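Local coordinates for protein endo alpha-1,4 polygalactosaminidase (Neosartorya fumigata, PDB 6OJ1) that cleaves alpha-1,4-linked galactosamine polymers from within the chain, an endo-acting glycoside hydrolase that disrupts microbial biofilms, at residues Ile230-Gly235 and Lys266-Asn271; Gln43-Tyr48 and Leu270-Glu275; Leu186-Asp191 and Val204-Ala209. All coordinates share one frame; numbering follows the deposited sequence.

How the interactions relate
All three contacts involve the (beta/alpha)-barrel sheet. Interaction 3 joins strands 183-187 and 202-206. Interaction 1 follows it along the chain, where the next strand, 227-231, gives way to a turn packed on the loop after strand 261-266. Interaction 2 brings that same loop against the end of the first strand, 42-45, and so encloses interaction 3 in sequence. Centres of interactions 1 and 2 are about 9 Å apart, and the two share L270 and N271; K266 also reaches I44 and Q43. Interaction 3 lies about 15 Å from interaction 1 and 18 Å from interaction 2, centre to centre. A hydrogen bond between Y232 and E206 connects interactions 1 and 3, linking the turn after strand 227-231 to the glutamate that binds the potassium.

Interaction 1: Ile230-Gly235 and Lys266-Asn271. With MAN (alpha-D-mannopyranose), chain B.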
loop_
_atom_site.group_PDB
_atom_site.type_symbol
_atom_site.label_atom_id
_atom_site.label_comp_id
_atom_site.label_asym_id
_atom_site.label_seq_id
_atom_site.Cartn_x
_atom_site.Cartn_y
_atom_site.Cartn_z
ATOM N N ILE A 230 -9.457 2.897 -1.013
ATOM C CA ILE A 230 -9.385 4.016 -1.956
ATOM C C ILE A 230 -10.379 3.790 -3.084
ATOM O O ILE A 230 -10.462 2.686 -3.631
ATOM C CB ILE A 230 -7.969 4.168 -2.551
ATOM C CG1 ILE A 230 -6.889 4.136 -1.479
ATOM C CG2 ILE A 230 -7.868 5.454 -3.367
ATOM C CD1 ILE A 230 -5.480 4.042 -2.080
ATOM N N GLU A 231 -11.122 4.841 -3.453
ATOM C CA GLU A 231 -11.879 4.844 -4.697
ATOM C C GLU A 231 -11.482 6.069 -5.508
ATOM O O GLU A 231 -11.092 7.101 -4.951
ATOM C CB GLU A 231 -13.399 4.837 -4.468
ATOM C CG GLU A 231 -13.928 3.560 -3.763
ATOM C CD GLU A 231 -13.981 2.336 -4.671
ATOM O OE1 GLU A 231 -14.149 2.498 -5.898
ATOM O OE2 GLU A 231 -13.870 1.200 -4.148
ATOM N N TYR A 232 -11.582 5.941 -6.832
ATOM C CA TYR A 232 -11.119 6.957 -7.777
ATOM C C TYR A 232 -12.281 7.357 -8.679
ATOM O O TYR A 232 -12.301 7.019 -9.870
ATOM C CB TYR A 232 -9.960 6.442 -8.627
ATOM C CG TYR A 232 -8.722 5.986 -7.881
ATOM C CD1 TYR A 232 -7.908 6.891 -7.214
ATOM C CD2 TYR A 232 -8.353 4.646 -7.881
ATOM C CE1 TYR A 232 -6.757 6.468 -6.546
ATOM C CE2 TYR A 232 -7.212 4.210 -7.229
ATOM C CZ TYR A 232 -6.416 5.122 -6.560
ATOM O OH TYR A 232 -5.272 4.708 -5.904
ATOM N N PRO A 233 -13.259 8.092 -8.153
ATOM C CA PRO A 233 -14.491 8.324 -8.928
ATOM C C PRO A 233 -14.313 9.231 -10.140
ATOM O O PRO A 233 -15.159 9.186 -11.042
ATOM C CB PRO A 233 -15.443 8.943 -7.896
ATOM C CG PRO A 233 -14.565 9.520 -6.868
ATOM C CD PRO A 233 -13.342 8.642 -6.790
ATOM N N LYS A 234 -13.264 10.054 -10.196
ATOM C CA LYS A 234 -13.039 10.901 -11.366
ATOM C C LYS A 234 -12.418 10.142 -12.530
ATOM O O LYS A 234 -12.284 10.705 -13.620
ATOM C CB LYS A 234 -12.141 12.097 -11.011
ATOM C CG LYS A 234 -12.661 12.981 -9.873
ATOM C CD LYS A 234 -11.658 14.089 -9.489
ATOM C CE LYS A 234 -11.930 14.617 -8.086
ATOM N NZ LYS A 234 -10.848 15.570 -7.609
ATOM N N GLY A 235 -12.032 8.888 -12.332
ATOM C CA GLY A 235 -11.470 8.116 -13.419
ATOM C C GLY A 235 -9.961 8.206 -13.461
ATOM O O GLY A 235 -9.308 8.788 -12.592
ATOM N N LYS A 266 -10.068 9.752 -3.717
ATOM C CA LYS A 266 -8.801 10.352 -4.123
ATOM C C LYS A 266 -8.779 10.575 -5.631
ATOM O O LYS A 266 -9.525 9.946 -6.388
ATOM C CB LYS A 266 -7.586 9.458 -3.731
ATOM C CG LYS A 266 -7.461 9.158 -2.249
ATOM C CD LYS A 266 -7.025 10.417 -1.493
ATOM C CE LYS A 266 -5.614 10.860 -1.895
ATOM N NZ LYS A 266 -5.195 12.009 -1.020
ATOM N N ASN A 267 -7.887 11.470 -6.062
ATOM C CA ASN A 267 -7.443 11.476 -7.450
ATOM C C ASN A 267 -6.583 10.246 -7.733
ATOM O O ASN A 267 -5.896 9.735 -6.849
ATOM C CB ASN A 267 -6.609 12.719 -7.752
ATOM C CG ASN A 267 -7.405 13.985 -7.676
ATOM O OD1 ASN A 267 -8.512 14.073 -8.204
ATOM N ND2 ASN A 267 -6.834 15.000 -7.029
ATOM N N MET A 268 -6.598 9.797 -9.000
ATOM C CA MET A 268 -5.773 8.650 -9.386
ATOM C C MET A 268 -4.283 8.928 -9.194
ATOM O O MET A 268 -3.496 7.994 -8.994
ATOM C CB MET A 268 -6.065 8.261 -10.845
ATOM C CG MET A 268 -5.278 7.061 -11.358
ATOM S SD MET A 268 -5.923 5.463 -10.802
ATOM C CE MET A 268 -7.476 5.392 -11.679
ATOM N N ASN A 269 -3.872 10.202 -9.208
ATOM C CA ASN A 269 -2.459 10.500 -9.002
ATOM C C ASN A 269 -2.065 10.493 -7.527
ATOM O O ASN A 269 -0.877 10.637 -7.223
ATOM C CB ASN A 269 -2.075 11.843 -9.667
ATOM C CG ASN A 269 -2.693 13.071 -8.997
ATOM O OD1 ASN A 269 -3.356 12.973 -7.964
ATOM N ND2 ASN A 269 -2.450 14.261 -9.589
ATOM N N LEU A 270 -3.029 10.316 -6.618
ATOM C CA LEU A 270 -2.777 10.248 -5.176
ATOM C C LEU A 270 -1.998 11.471 -4.674
ATOM O O LEU A 270 -1.084 11.364 -3.851
ATOM C CB LEU A 270 -2.079 8.934 -4.809
ATOM C CG LEU A 270 -2.983 7.703 -4.993
ATOM C CD1 LEU A 270 -2.142 6.405 -4.755
ATOM C CD2 LEU A 270 -4.200 7.765 -4.066
ATOM N N ASN A 271 -2.385 12.655 -5.153
ATOM C CA ASN A 271 -1.866 13.897 -4.587
ATOM C C ASN A 271 -2.621 14.234 -3.293
ATOM O O ASN A 271 -3.280 13.358 -2.724
ATOM C CB ASN A 271 -1.927 15.024 -5.634
ATOM C CG ASN A 271 -3.360 15.387 -6.061
ATOM O OD1 ASN A 271 -4.340 14.863 -5.531
ATOM N ND2 ASN A 271 -3.472 16.321 -7.011
HETATM C C1 MAN B . -0.073 17.820 -12.522
HETATM C C2 MAN B . -0.063 16.398 -11.889
HETATM C C3 MAN B . -0.877 15.416 -12.743
HETATM C C4 MAN B . -2.283 15.994 -13.065
HETATM C C5 MAN B . -2.133 17.392 -13.717
HETATM C C6 MAN B . -3.457 18.075 -14.006
HETATM O O2 MAN B . -0.683 16.398 -10.604
HETATM O O3 MAN B . -0.969 14.128 -12.118
HETATM O O4 MAN B . -2.997 15.126 -13.946
HETATM O O5 MAN B . -1.385 18.259 -12.828
HETATM O O6 MAN B . -3.175 19.309 -14.667
HETATM O O HOH W 1 -3.280 5.314 -7.994
HETATM O O HOH W 2 -10.803 10.131 -8.752
HETATM O O HOH W 3 -8.878 10.511 -10.697
#
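Y232 and M268 form a Met-aromatic contact: SD of M268 lies 3.9 Å from the centroid of the Y232 ring and 12° off its normal, over the face. The methionine chain runs out with CG anti to the backbone N (chi1 -179°) and then bends twice, which brings SD over the centre of the ring.

Apolar contacts add to this. L270 CD2 approaches in the ring plane, 3.8 Å from Y232 CE1, an edge that N267 O also meets, 3.4 Å from Y232 CE1. Separately, I230 CG2 rests 3.9 Å from K266 CG.

Among direct hydrogen bonds, K266 N donates to E231 O at 3.1 Å and 167°, where strand 227-231 ends. K234, extended beyond CG, brings its NZ to 2.8 Å from N267 OD1, somewhat tilted from the carbonyl plane; N240 OD1 and L242 O also accept from this ammonium. N267 ND2 donates in its own amide plane to N271 OD1 at 2.9 Å.

Waters bridge the segments three times: K234 N to K266 O, G235 O to M268 N, and Y232 OH to M268 O. N269 ND2 donates to O3 of the attached glycan's mannose at 2.9 Å.

Partners at both ends of the N267 amide fix its rotation. M268 and L270 pack on the Y232 ring, whose OH has both a water and E206 as partners, an arrangement that probably restricts its movement.

Interaction 2: Gln43-Tyr48 and Leu270-Glu275. With NAG (2-acetamido-2-deoxy-beta-D-glucopyranose), chain C; NAG (2-acetamido-2-deoxy-beta-D-glucopyranose), chain D.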
loop_
_atom_site.group_PDB
_atom_site.type_symbol
_atom_site.label_atom_id
_atom_site.label_comp_id
_atom_site.label_asym_id
_atom_site.label_seq_id
_atom_site.Cartn_x
_atom_site.Cartn_y
_atom_site.Cartn_z
ATOM N N GLN A 43 -5.168 9.185 5.532
ATOM C CA GLN A 43 -4.876 9.971 4.349
ATOM C C GLN A 43 -3.731 9.271 3.637
ATOM O O GLN A 43 -2.895 8.632 4.277
ATOM C CB GLN A 43 -4.518 11.430 4.730
ATOM C CG GLN A 43 -3.698 12.244 3.706
ATOM C CD GLN A 43 -4.473 12.648 2.448
ATOM O OE1 GLN A 43 -5.216 11.856 1.876
ATOM N NE2 GLN A 43 -4.293 13.893 2.014
ATOM N N ILE A 44 -3.710 9.362 2.312
ATOM C CA ILE A 44 -2.613 8.828 1.520
ATOM C C ILE A 44 -2.198 9.887 0.510
ATOM O O ILE A 44 -3.050 10.535 -0.108
ATOM C CB ILE A 44 -2.974 7.501 0.818
ATOM C CG1 ILE A 44 -1.824 7.055 -0.098
ATOM C CG2 ILE A 44 -4.298 7.606 0.046
ATOM C CD1 ILE A 44 -1.944 5.599 -0.606
ATOM N N GLU A 45 -0.893 10.092 0.374
ATOM C CA GLU A 45 -0.381 11.088 -0.571
ATOM C C GLU A 45 0.963 10.562 -1.053
ATOM O O GLU A 45 1.929 10.554 -0.288
ATOM C CB GLU A 45 -0.248 12.467 0.069
ATOM C CG GLU A 45 -0.041 13.593 -0.956
ATOM C CD GLU A 45 1.388 13.668 -1.450
ATOM O OE1 GLU A 45 2.288 13.936 -0.619
ATOM O OE2 GLU A 45 1.615 13.433 -2.663
ATOM N N LEU A 46 1.014 10.120 -2.313
ATOM C CA LEU A 46 2.182 9.453 -2.871
ATOM C C LEU A 46 2.856 10.228 -3.990
ATOM O O LEU A 46 3.959 9.845 -4.400
ATOM C CB LEU A 46 1.794 8.063 -3.418
ATOM C CG LEU A 46 1.158 7.113 -2.423
ATOM C CD1 LEU A 46 1.046 5.708 -3.087
ATOM C CD2 LEU A 46 2.008 7.057 -1.162
ATOM N N LEU A 47 2.241 11.303 -4.491
ATOM C CA LEU A 47 2.764 11.924 -5.706
ATOM C C LEU A 47 4.017 12.763 -5.444
ATOM O O LEU A 47 4.958 12.755 -6.254
ATOM C CB LEU A 47 1.668 12.764 -6.365
ATOM C CG LEU A 47 2.023 13.426 -7.692
ATOM C CD1 LEU A 47 2.353 12.350 -8.725
ATOM C CD2 LEU A 47 0.870 14.303 -8.173
ATOM N N TYR A 48 4.057 13.503 -4.333
ATOM C CA TYR A 48 5.169 14.394 -4.037
ATOM C C TYR A 48 5.423 14.366 -2.534
ATOM O O TYR A 48 4.681 13.746 -1.771
ATOM C CB TYR A 48 4.897 15.831 -4.540
ATOM C CG TYR A 48 3.451 16.281 -4.344
ATOM C CD1 TYR A 48 2.919 16.439 -3.070
ATOM C CD2 TYR A 48 2.628 16.544 -5.434
ATOM C CE1 TYR A 48 1.612 16.838 -2.881
ATOM C CE2 TYR A 48 1.315 16.948 -5.257
ATOM C CZ TYR A 48 0.811 17.091 -3.976
ATOM O OH TYR A 48 -0.498 17.477 -3.796
ATOM N N LEU A 270 -3.029 10.316 -6.618
ATOM C CA LEU A 270 -2.777 10.248 -5.176
ATOM C C LEU A 270 -1.998 11.471 -4.674
ATOM O O LEU A 270 -1.084 11.364 -3.851
ATOM C CB LEU A 270 -2.079 8.934 -4.809
ATOM C CG LEU A 270 -2.983 7.703 -4.993
ATOM C CD1 LEU A 270 -2.142 6.405 -4.755
ATOM C CD2 LEU A 270 -4.200 7.765 -4.066
ATOM N N ASN A 271 -2.385 12.655 -5.153
ATOM C CA ASN A 271 -1.866 13.897 -4.587
ATOM C C ASN A 271 -2.621 14.234 -3.293
ATOM O O ASN A 271 -3.280 13.358 -2.724
ATOM C CB ASN A 271 -1.927 15.024 -5.634
ATOM C CG ASN A 271 -3.360 15.387 -6.061
ATOM O OD1 ASN A 271 -4.340 14.863 -5.531
ATOM N ND2 ASN A 271 -3.472 16.321 -7.011
ATOM N N ASN A 272 -2.535 15.480 -2.799
ATOM C CA ASN A 272 -3.106 15.795 -1.484
ATOM C C ASN A 272 -4.628 15.628 -1.449
ATOM O O ASN A 272 -5.189 15.226 -0.417
ATOM C CB ASN A 272 -2.767 17.240 -1.068
ATOM C CG ASN A 272 -1.359 17.391 -0.456
ATOM O OD1 ASN A 272 -0.888 16.539 0.292
ATOM N ND2 ASN A 272 -0.709 18.521 -0.754
ATOM N N TRP A 273 -5.322 15.986 -2.529
ATOM C CA TRP A 273 -6.777 16.138 -2.462
ATOM C C TRP A 273 -7.442 14.873 -1.937
ATOM O O TRP A 273 -7.092 13.765 -2.340
ATOM C CB TRP A 273 -7.353 16.467 -3.838
ATOM C CG TRP A 273 -8.848 16.555 -3.817
ATOM C CD1 TRP A 273 -9.601 17.633 -3.445
ATOM C CD2 TRP A 273 -9.773 15.518 -4.162
ATOM N NE1 TRP A 273 -10.939 17.338 -3.561
ATOM C CE2 TRP A 273 -11.069 16.041 -3.986
ATOM C CE3 TRP A 273 -9.627 14.193 -4.592
ATOM C CZ2 TRP A 273 -12.212 15.298 -4.243
ATOM C CZ3 TRP A 273 -10.766 13.453 -4.849
ATOM C CH2 TRP A 273 -12.041 14.000 -4.664
ATOM N N VAL A 274 -8.417 15.040 -1.042
ATOM C CA VAL A 274 -9.128 13.887 -0.486
ATOM C C VAL A 274 -10.512 14.329 -0.038
ATOM O O VAL A 274 -10.708 15.460 0.414
ATOM C CB VAL A 274 -8.335 13.236 0.679
ATOM C CG1 VAL A 274 -8.080 14.231 1.799
ATOM C CG2 VAL A 274 -9.046 12.003 1.222
ATOM N N GLU A 275 -11.486 13.432 -0.180
ATOM C CA GLU A 275 -12.781 13.600 0.459
ATOM C C GLU A 275 -13.075 12.362 1.287
ATOM O O GLU A 275 -12.580 11.268 0.994
ATOM C CB GLU A 275 -13.906 13.839 -0.553
ATOM C CG GLU A 275 -13.930 15.257 -1.082
ATOM C CD GLU A 275 -15.167 15.558 -1.905
ATOM O OE1 GLU A 275 -15.204 16.651 -2.502
ATOM O OE2 GLU A 275 -16.094 14.715 -1.949
HETATM C C1 NAG C . 2.608 20.552 -2.530
HETATM C C2 NAG C . 1.833 21.812 -2.896
HETATM C C3 NAG C . 1.337 21.742 -4.344
HETATM C C4 NAG C . 2.465 21.380 -5.305
HETATM C C5 NAG C . 3.161 20.113 -4.819
HETATM C C6 NAG C . 4.372 19.740 -5.640
HETATM C C7 NAG C . 0.731 22.828 -0.961
HETATM C C8 NAG C . -0.487 22.830 -0.088
HETATM N N2 NAG C . 0.716 21.968 -1.982
HETATM O O3 NAG C . 0.778 23.003 -4.691
HETATM O O4 NAG C . 1.924 21.138 -6.602
HETATM O O5 NAG C . 3.631 20.322 -3.483
HETATM O O6 NAG C . 5.299 20.818 -5.710
HETATM O O7 NAG C . 1.677 23.584 -0.764
HETATM C C1 NAG D . 2.635 21.825 -7.651
HETATM C C2 NAG D . 2.200 21.218 -8.999
HETATM C C3 NAG D . 2.801 21.999 -10.169
HETATM C C4 NAG D . 2.542 23.490 -10.019
HETATM C C5 NAG D . 3.040 23.964 -8.662
HETATM C C6 NAG D . 2.764 25.432 -8.415
HETATM C C7 NAG D . 1.733 18.810 -8.876
HETATM C C8 NAG D . 2.303 17.437 -9.017
HETATM N N2 NAG D . 2.587 19.819 -9.080
HETATM O O3 NAG D . 2.192 21.561 -11.380
HETATM O O4 NAG D . 3.235 24.188 -11.042
HETATM O O5 NAG D . 2.353 23.234 -7.641
HETATM O O6 NAG D . 1.369 25.694 -8.337
HETATM O O7 NAG D . 0.555 19.001 -8.586
HETATM O O HOH W 4 -2.212 15.772 2.560
#
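The seam of the (beta/alpha)-barrel, where the chain's first strand meets the segment leading into its last, is formed here by Q43-Y48 and L270-E275. The two approach to 5.1 Å between the CA atoms of E45 and N271 but spread to 7.5 Å between those of Q43 and V274, so they diverge and keep no strand register. The link runs instead through individual carbonyls and side chains.

L270 O is the main backbone acceptor. L46 N reaches it at 2.9 Å, in the carbonyl plane, L47 N adds a weak bond, and E45 CA makes a CA-H...O contact with it. Beside this cluster L46 CD1 and L270 CD1 meet at 3.7 Å, the two leucines running alongside each other in the same direction, while I44 CG2 touches L270 CD2.

Q43 bends at chi2 (71°), which turns its amide back onto the other segment. NE2 donates to N272 O at 2.9 Å, on a lone pair and in both the carbonyl and the amide plane. A water joins the same NE2 to N272 OD1. Q43 OE1 accepts from K266 NZ, so both ends of this amide are engaged.

Y48 OH accepts from N272 N at 3.0 Å. E45 OE2 lies 3.3 Å above one face of the Y48 ring, toward its rim, and its syn lone pair takes Y48 N. The opposite face carries C5 of the chain C N-acetylglucosamine, 3.6 Å above the plane. N272 CG lies at the ring edge, in plane, with the amide turned 71° from the ring and its ND2 hydrogen-bonded to N51. L47 CD2 touches the acetyl C8 of the chain D sugar. Sugar carbons placed over a tyrosine face are typical of protein-carbohydrate contacts; these sugars belong to an attached glycan that packs on L47 and Y48 beside the barrel seam, not to a substrate pocket.

Interaction 3: Leu186-Asp191 and Val204-Ala209; sequences LKNAGD and VNEQCA. With K (potassium ion), chain H.
L186-K187 and V204-E206 run parallel, with K187 opposite V204 at a CA-CA distance of 4.7 Å. V204 N donates to L186 O at 2.9 Å, and N188 N returns a bond to V204 O at 2.8 Å and 167°. At N188 (phi 51°) the first segment leaves the strand conformation, and its side chain takes over the pairing. N188 OD1 accepts from E206 N at 2.8 Å, on a lone pair in the carbonyl plane, while N188 ND2 donates to the anti lone pair of E206 OE1 at 3.0 Å. Two bonds thus hold the N188 amide, one to the E206 backbone and one to its carboxylate, which is nearly coplanar with it.

The strands belong to a beta-alpha-beta unit with helix 193-196 between them, and the contact lies at their C-terminal ends, the end that carries the active site in (beta/alpha)-barrels. There E206 OE1 binds a potassium ion at 3.2 Å, whose other ligands here are waters.

K187 holds CG anti to its backbone N (chi1 178°) and bends at chi2, bringing CD tightly onto V204 CG1 at 3.5 Å. Beyond it NZ forms a salt bridge with D148, and a water that also contacts the potassium links NZ to E206 OE2. Y232 OH hydrogen-bonds to that same oxygen from the neighbouring strand's end.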
loop_
_atom_site.group_PDB
_atom_site.type_symbol
_atom_site.label_atom_id
_atom_site.label_comp_id
_atom_site.label_asym_id
_atom_site.label_seq_id
_atom_site.Cartn_x
_atom_site.Cartn_y
_atom_site.Cartn_z
ATOM N N LEU A 186 -1.434 -5.870 3.411
ATOM C CA LEU A 186 -1.553 -6.441 2.075
ATOM C C LEU A 186 -2.195 -5.431 1.124
ATOM O O LEU A 186 -3.313 -4.976 1.365
ATOM C CB LEU A 186 -2.383 -7.727 2.112
ATOM C CG LEU A 186 -2.530 -8.405 0.752
ATOM C CD1 LEU A 186 -1.147 -8.932 0.285
ATOM C CD2 LEU A 186 -3.556 -9.532 0.810
ATOM N N LYS A 187 -1.499 -5.107 0.037
ATOM C CA LYS A 187 -2.023 -4.221 -1.000
ATOM C C LYS A 187 -2.796 -5.069 -2.005
ATOM O O LYS A 187 -2.198 -5.867 -2.736
ATOM C CB LYS A 187 -0.884 -3.482 -1.691
ATOM C CG LYS A 187 -1.308 -2.546 -2.828
ATOM C CD LYS A 187 -2.180 -1.397 -2.319
ATOM C CE LYS A 187 -2.376 -0.312 -3.392
ATOM N NZ LYS A 187 -1.104 0.364 -3.780
ATOM N N ASN A 188 -4.118 -4.886 -2.055
ATOM C CA ASN A 188 -5.009 -5.615 -2.991
ATOM C C ASN A 188 -4.726 -7.110 -2.865
ATOM O O ASN A 188 -4.740 -7.623 -1.742
ATOM C CB ASN A 188 -4.844 -5.041 -4.391
ATOM C CG ASN A 188 -5.285 -3.604 -4.475
ATOM O OD1 ASN A 188 -6.352 -3.246 -3.960
ATOM N ND2 ASN A 188 -4.486 -2.771 -5.124
ATOM N N ALA A 189 -4.497 -7.830 -3.967
ATOM C CA ALA A 189 -4.083 -9.241 -3.927
ATOM C C ALA A 189 -5.062 -10.093 -3.129
ATOM O O ALA A 189 -4.663 -10.952 -2.335
ATOM C CB ALA A 189 -2.662 -9.372 -3.362
ATOM N N GLY A 190 -6.363 -9.875 -3.359
ATOM C CA GLY A 190 -7.380 -10.543 -2.561
ATOM C C GLY A 190 -7.296 -12.064 -2.561
ATOM O O GLY A 190 -7.680 -12.708 -1.580
ATOM N N ASP A 191 -6.824 -12.662 -3.665
ATOM C CA ASP A 191 -6.798 -14.126 -3.765
ATOM C C ASP A 191 -5.895 -14.775 -2.724
ATOM O O ASP A 191 -6.117 -15.944 -2.369
ATOM C CB ASP A 191 -6.353 -14.561 -5.160
ATOM C CG ASP A 191 -7.399 -14.283 -6.213
ATOM O OD1 ASP A 191 -8.535 -14.778 -6.060
ATOM O OD2 ASP A 191 -7.094 -13.561 -7.183
ATOM N N VAL A 204 -4.669 -2.604 2.294
ATOM C CA VAL A 204 -4.898 -1.417 1.473
ATOM C C VAL A 204 -5.605 -1.902 0.217
ATOM O O VAL A 204 -5.065 -2.743 -0.517
ATOM C CB VAL A 204 -3.597 -0.672 1.124
ATOM C CG1 VAL A 204 -3.899 0.441 0.111
ATOM C CG2 VAL A 204 -2.947 -0.061 2.376
ATOM N N ASN A 205 -6.824 -1.406 -0.018
ATOM C CA ASN A 205 -7.607 -1.817 -1.172
ATOM C C ASN A 205 -7.889 -0.638 -2.083
ATOM O O ASN A 205 -8.247 0.451 -1.615
ATOM C CB ASN A 205 -8.935 -2.434 -0.772
ATOM C CG ASN A 205 -9.815 -2.674 -1.969
ATOM O OD1 ASN A 205 -10.632 -1.835 -2.321
ATOM N ND2 ASN A 205 -9.590 -3.791 -2.657
ATOM N N GLU A 206 -7.765 -0.868 -3.385
ATOM C CA GLU A 206 -8.235 0.082 -4.388
ATOM C C GLU A 206 -9.467 -0.473 -5.090
ATOM O O GLU A 206 -9.428 -1.577 -5.640
ATOM C CB GLU A 206 -7.143 0.373 -5.411
ATOM C CG GLU A 206 -5.972 1.145 -4.835
ATOM C CD GLU A 206 -4.800 1.136 -5.773
ATOM O OE1 GLU A 206 -4.326 0.029 -6.117
ATOM O OE2 GLU A 206 -4.360 2.232 -6.178
ATOM N N GLN A 207 -10.555 0.295 -5.074
ATOM C CA GLN A 207 -11.667 0.143 -6.012
ATOM C C GLN A 207 -12.474 -1.136 -5.843
ATOM O O GLN A 207 -13.121 -1.571 -6.802
ATOM C CB GLN A 207 -11.167 0.215 -7.457
ATOM C CG GLN A 207 -10.513 1.547 -7.805
ATOM C CD GLN A 207 -9.694 1.456 -9.067
ATOM O OE1 GLN A 207 -8.540 1.029 -9.041
ATOM N NE2 GLN A 207 -10.283 1.853 -10.179
ATOM N N CYS A 208 -12.502 -1.755 -4.663
ATOM C CA CYS A 208 -13.351 -2.939 -4.534
ATOM C C CYS A 208 -14.818 -2.609 -4.782
ATOM O O CYS A 208 -15.576 -3.465 -5.254
ATOM C CB CYS A 208 -13.183 -3.587 -3.159
ATOM S SG CYS A 208 -13.781 -2.616 -1.743
ATOM N N ALA A 209 -15.234 -1.373 -4.485
ATOM C CA ALA A 209 -16.631 -1.002 -4.701
ATOM C C ALA A 209 -16.958 -0.964 -6.185
ATOM O O ALA A 209 -18.046 -1.381 -6.602
ATOM C CB ALA A 209 -16.923 0.349 -4.047
HETATM K K K H . -2.452 0.529 -8.641
HETATM O O HOH W 5 -1.641 2.252 -5.881
HETATM O O HOH W 6 -3.845 2.852 -9.086
HETATM O O HOH W 7 0.320 1.419 -7.904
HETATM O O HOH W 8 -2.297 -1.877 -9.981
HETATM O O HOH W 9 -1.185 -1.431 -7.206
#